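PDB 6FWY: B-type Cna protein from Enterococcus faecium, which is of unknown function but, as a thioester domain of an LPXTG-anchored surface protein, probably serves in covalent attachment of the bacterium to host surfaces. Local coordinates for residues A[105-108]-A[109-112]; A[136-139]-A[140-144]. All coordinates share one frame; numbering follows the deposited sequence.

Contact 1: residues A[105-108]-A[109-112]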
loop_
_atom_site.group_PDB
_atom_site.type_symbol
_atom_site.label_atom_id
_atom_site.label_comp_id
_atom_site.label_asym_id
_atom_site.label_seq_id
_atom_site.Cartn_x
_atom_site.Cartn_y
_atom_site.Cartn_z
ATOM N N ALA A 105 10.548 5.999 17.801
ATOM C CA ALA A 105 9.765 4.797 18.133
ATOM C C ALA A 105 9.437 4.000 16.892
ATOM O O ALA A 105 9.551 2.785 16.898
ATOM C CB ALA A 105 8.469 5.170 18.847
ATOM N N THR A 106 9.061 4.691 15.826
ATOM C CA THR A 106 8.743 4.029 14.575
ATOM C C THR A 106 10.017 3.442 13.941
ATOM O O THR A 106 9.995 2.319 13.456
ATOM C CB THR A 106 7.977 4.969 13.600
ATOM O OG1 THR A 106 6.938 5.658 14.301
ATOM C CG2 THR A 106 7.352 4.192 12.494
ATOM N N GLN A 107 11.115 4.186 13.963
ATOM C CA GLN A 107 12.402 3.691 13.447
ATOM C C GLN A 107 12.881 2.452 14.233
ATOM O O GLN A 107 13.498 1.550 13.669
ATOM C CB GLN A 107 13.460 4.810 13.477
ATOM C CG GLN A 107 14.886 4.414 13.083
ATOM C CD GLN A 107 14.959 3.826 11.685
ATOM O OE1 GLN A 107 14.862 4.541 10.703
ATOM N NE2 GLN A 107 15.130 2.515 11.598
ATOM N N LEU A 108 12.589 2.425 15.530
ATOM C CA LEU A 108 12.941 1.280 16.363
ATOM C C LEU A 108 12.190 0.025 15.881
ATOM O O LEU A 108 12.787 -1.019 15.691
ATOM C CB LEU A 108 12.653 1.613 17.829
ATOM C CG LEU A 108 13.155 0.686 18.929
ATOM C CD1 LEU A 108 14.656 0.378 18.828
ATOM C CD2 LEU A 108 12.817 1.384 20.240
ATOM N N VAL A 109 10.889 0.166 15.618
ATOM C CA VAL A 109 10.086 -0.888 14.972
ATOM C C VAL A 109 10.708 -1.326 13.636
ATOM O O VAL A 109 10.892 -2.521 13.398
ATOM C CB VAL A 109 8.616 -0.451 14.746
ATOM C CG1 VAL A 109 7.843 -1.474 13.909
ATOM C CG2 VAL A 109 7.943 -0.249 16.083
ATOM N N SER A 110 11.043 -0.372 12.787
ATOM C CA SER A 110 11.701 -0.695 11.520
ATOM C C SER A 110 12.968 -1.564 11.691
ATOM O O SER A 110 13.148 -2.552 10.986
ATOM C CB SER A 110 12.051 0.585 10.752
ATOM O OG SER A 110 12.575 0.280 9.477
ATOM N N TRP A 111 13.829 -1.181 12.629
ATOM C CA TRP A 111 15.072 -1.913 12.877
ATOM C C TRP A 111 14.807 -3.358 13.319
ATOM O O TRP A 111 15.458 -4.276 12.851
ATOM C CB TRP A 111 15.943 -1.197 13.914
ATOM C CG TRP A 111 16.743 -0.006 13.406
ATOM C CD1 TRP A 111 17.323 0.142 12.167
ATOM C CD2 TRP A 111 17.090 1.165 14.144
ATOM N NE1 TRP A 111 18.005 1.315 12.107
ATOM C CE2 TRP A 111 17.875 1.974 13.294
ATOM C CE3 TRP A 111 16.806 1.618 15.431
ATOM C CZ2 TRP A 111 18.374 3.219 13.692
ATOM C CZ3 TRP A 111 17.322 2.839 15.839
ATOM C CH2 TRP A 111 18.084 3.628 14.980
ATOM N N VAL A 112 13.831 -3.533 14.206
ATOM C CA VAL A 112 13.436 -4.852 14.705
ATOM C C VAL A 112 12.807 -5.690 13.598
ATOM O O VAL A 112 13.204 -6.819 13.386
ATOM C CB VAL A 112 12.490 -4.727 15.914
ATOM C CG1 VAL A 112 11.946 -6.093 16.346
ATOM C CG2 VAL A 112 13.233 -4.071 17.075
#
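One face of the Trp111 indole is covered by the side chain of Gln107, one turn earlier on helix 99-113, while the alpha carbon of Leu108 approaches the ring obliquely. Thr106, Gln107 and Trp111 match the Thr-Gln...Trp helix signature of bacterial thioester domains. Gln107 is laid over the indole by its torsions: CG stands anti to the backbone N (chi1 175°), and a bend at chi2 carries the amide across the ring. Its CG makes a CH-pi contact, 3.7 Å from the centroid of the six-membered ring of Trp111 and almost straight above it. Farther out, NE2 lies 3.1 Å above the indole plane, displaced toward the rim, with the amide turned 40° from the ring.

The amide's oxygen, OE1, accepts the backbone NH of Cys52, and Ser110 OG is hydrogen-bonded to the carbonyl of that residue. The helix thus holds both the backbone NH and the carbonyl of Cys52, probably positioning what is likely to be the thioester cysteine. Trp111 N donates to Gln107 O at 2.9 Å, so backbone and side chain tie the same two residues. Gln107 NE2, hydrogen-bonded elsewhere, and Trp111 NE1 are two donors that merely approach, to 3.2 Å.

Contact 2: residues A[136-139]-A[140-144]; sequences RVKK and AFEKI
Ala140, Phe141, Glu142 and Lys143 each donate their backbone NH to the carbonyl four residues back, the regular i to i+4 ladder of an alpha-helix, with Phe141 N to Val137 O the shortest of the four bonds at 2.8 Å. The side chains laid on this frame divide a wet side from a buried one, as expected of an amphipathic helix.

On the wet side Lys138 and Glu142, one turn apart, touch through methylenes of the lysine. The lysine chain runs out extended, and Glu142 OE2 comes against its flank, 3.3 Å from Lys138 CE and 3.5 Å from Lys138 CG. The charged tips stay farther apart, with Lys138 NZ 4.2 Å from Glu142 OE2, too far for a salt bridge; the attraction is therefore likely to be modest, and the ammonium also has a cation-pi partner in Trp124. Glu142 reaches this place because its CG is anti to the carbonyl carbon (chi1 -70°), which also brings Glu142 CG within 3.3 Å of Lys138 O.

Toward the buried side, Ala140 CB rests 3.5 Å from Arg136 O. Lys138 O lies off the edge of the Phe141 ring, near its plane, the closer touch coming from Phe141 CB, and the ring runs nearly parallel to that of Tyr145. At the beginning of segment 136-139, Arg136 NE forms a salt bridge to Glu101 of helix 99-113. That same helix covers Ala140, Phe141 and Ile144, while the loop residues Tyr24 and Val119 pack on Val137 and Phe141.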
loop_
_atom_site.group_PDB
_atom_site.type_symbol
_atom_site.label_atom_id
_atom_site.label_comp_id
_atom_site.label_asym_id
_atom_site.label_seq_id
_atom_site.Cartn_x
_atom_site.Cartn_y
_atom_site.Cartn_z
ATOM N N ARG A 136 8.100 6.883 27.325
ATOM C CA ARG A 136 7.165 7.293 26.264
ATOM C C ARG A 136 7.532 6.627 24.934
ATOM O O ARG A 136 6.669 6.095 24.242
ATOM C CB ARG A 136 7.140 8.815 26.111
ATOM C CG ARG A 136 6.418 9.532 27.237
ATOM C CD ARG A 136 6.154 10.984 26.896
ATOM N NE ARG A 136 7.396 11.733 26.699
ATOM C CZ ARG A 136 8.044 12.431 27.640
ATOM N NH1 ARG A 136 7.596 12.490 28.888
ATOM N NH2 ARG A 136 9.174 13.068 27.326
ATOM N N VAL A 137 8.825 6.619 24.613
ATOM C CA VAL A 137 9.311 5.909 23.424
ATOM C C VAL A 137 8.983 4.405 23.471
ATOM O O VAL A 137 8.495 3.838 22.477
ATOM C CB VAL A 137 10.822 6.155 23.185
ATOM C CG1 VAL A 137 11.372 5.255 22.087
ATOM C CG2 VAL A 137 11.056 7.606 22.829
ATOM N N LYS A 138 9.225 3.780 24.628
ATOM C CA LYS A 138 8.887 2.370 24.829
ATOM C C LYS A 138 7.384 2.078 24.618
ATOM O O LYS A 138 7.018 1.110 23.958
ATOM C CB LYS A 138 9.298 1.935 26.236
ATOM C CG LYS A 138 9.168 0.451 26.481
ATOM C CD LYS A 138 9.752 0.032 27.825
ATOM C CE LYS A 138 9.723 -1.476 27.904
ATOM N NZ LYS A 138 9.857 -1.953 29.301
ATOM N N LYS A 139 6.542 2.915 25.208
ATOM C CA LYS A 139 5.090 2.823 25.060
ATOM C C LYS A 139 4.671 2.952 23.579
ATOM O O LYS A 139 3.920 2.118 23.072
ATOM C CB LYS A 139 4.421 3.905 25.922
ATOM C CG LYS A 139 2.918 3.739 26.106
ATOM C CD LYS A 139 2.275 4.995 26.676
ATOM C CE LYS A 139 0.764 4.921 26.640
ATOM N NZ LYS A 139 0.183 4.886 28.007
ATOM N N ALA A 140 5.188 3.970 22.897
ATOM C CA ALA A 140 4.952 4.143 21.450
ATOM C C ALA A 140 5.434 2.961 20.616
ATOM O O ALA A 140 4.688 2.472 19.762
ATOM C CB ALA A 140 5.590 5.435 20.942
ATOM N N PHE A 141 6.667 2.512 20.874
ATOM C CA PHE A 141 7.237 1.308 20.232
ATOM C C PHE A 141 6.314 0.094 20.345
ATOM O O PHE A 141 5.990 -0.543 19.343
ATOM C CB PHE A 141 8.612 0.940 20.839
ATOM C CG PHE A 141 9.119 -0.410 20.402
ATOM C CD1 PHE A 141 9.797 -0.548 19.210
ATOM C CD2 PHE A 141 8.873 -1.541 21.160
ATOM C CE1 PHE A 141 10.228 -1.789 18.770
ATOM C CE2 PHE A 141 9.286 -2.798 20.721
ATOM C CZ PHE A 141 9.978 -2.930 19.537
ATOM N N GLU A 142 5.907 -0.224 21.572
ATOM C CA GLU A 142 5.065 -1.391 21.832
ATOM C C GLU A 142 3.709 -1.328 21.135
ATOM O O GLU A 142 3.199 -2.341 20.658
ATOM C CB GLU A 142 4.876 -1.589 23.338
ATOM C CG GLU A 142 6.154 -2.044 24.003
ATOM C CD GLU A 142 6.100 -2.037 25.521
ATOM O OE1 GLU A 142 5.054 -1.698 26.136
ATOM O OE2 GLU A 142 7.133 -2.391 26.126
ATOM N N LYS A 143 3.121 -0.140 21.098
ATOM C CA LYS A 143 1.886 0.054 20.346
ATOM C C LYS A 143 2.128 -0.247 18.865
ATOM O O LYS A 143 1.438 -1.061 18.282
ATOM C CB LYS A 143 1.357 1.479 20.518
ATOM C CG LYS A 143 -0.036 1.677 19.925
ATOM C CD LYS A 143 -0.658 2.999 20.338
ATOM C CE LYS A 143 -1.568 3.595 19.247
ATOM N NZ LYS A 143 -2.960 3.097 19.324
ATOM N N ILE A 144 3.120 0.402 18.273
ATOM C CA ILE A 144 3.371 0.284 16.827
ATOM C C ILE A 144 3.778 -1.151 16.474
ATOM O O ILE A 144 3.270 -1.726 15.507
ATOM C CB ILE A 144 4.429 1.305 16.334
ATOM C CG1 ILE A 144 3.957 2.752 16.586
ATOM C CG2 ILE A 144 4.715 1.141 14.842
ATOM C CD1 ILE A 144 5.114 3.759 16.601
#

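Contact 1 comes first along the chain, on helix 99-113, and contact 2 follows on helix 131-150, with the short strand 122-123 in between; their centres lie 10 Å apart within the thioester domain. The two helices meet directly: Ala105 CB touches Ala140 CB at 3.6 Å, a pair of small residues that permits close approach, and the Phe141 ring lies against both Leu108 and Val109, its CD1 3.6 Å from Val109 CG2. Thr106 faces Ile144. Helix 99-113 therefore lies between strand 49-52, with Cys52, on the Gln107 and Ser110 side and helix 131-150 behind, with helix 76-84 also packing on it. Contact 2 thus backs the helix whose polar residues hold the probable thioester cysteine.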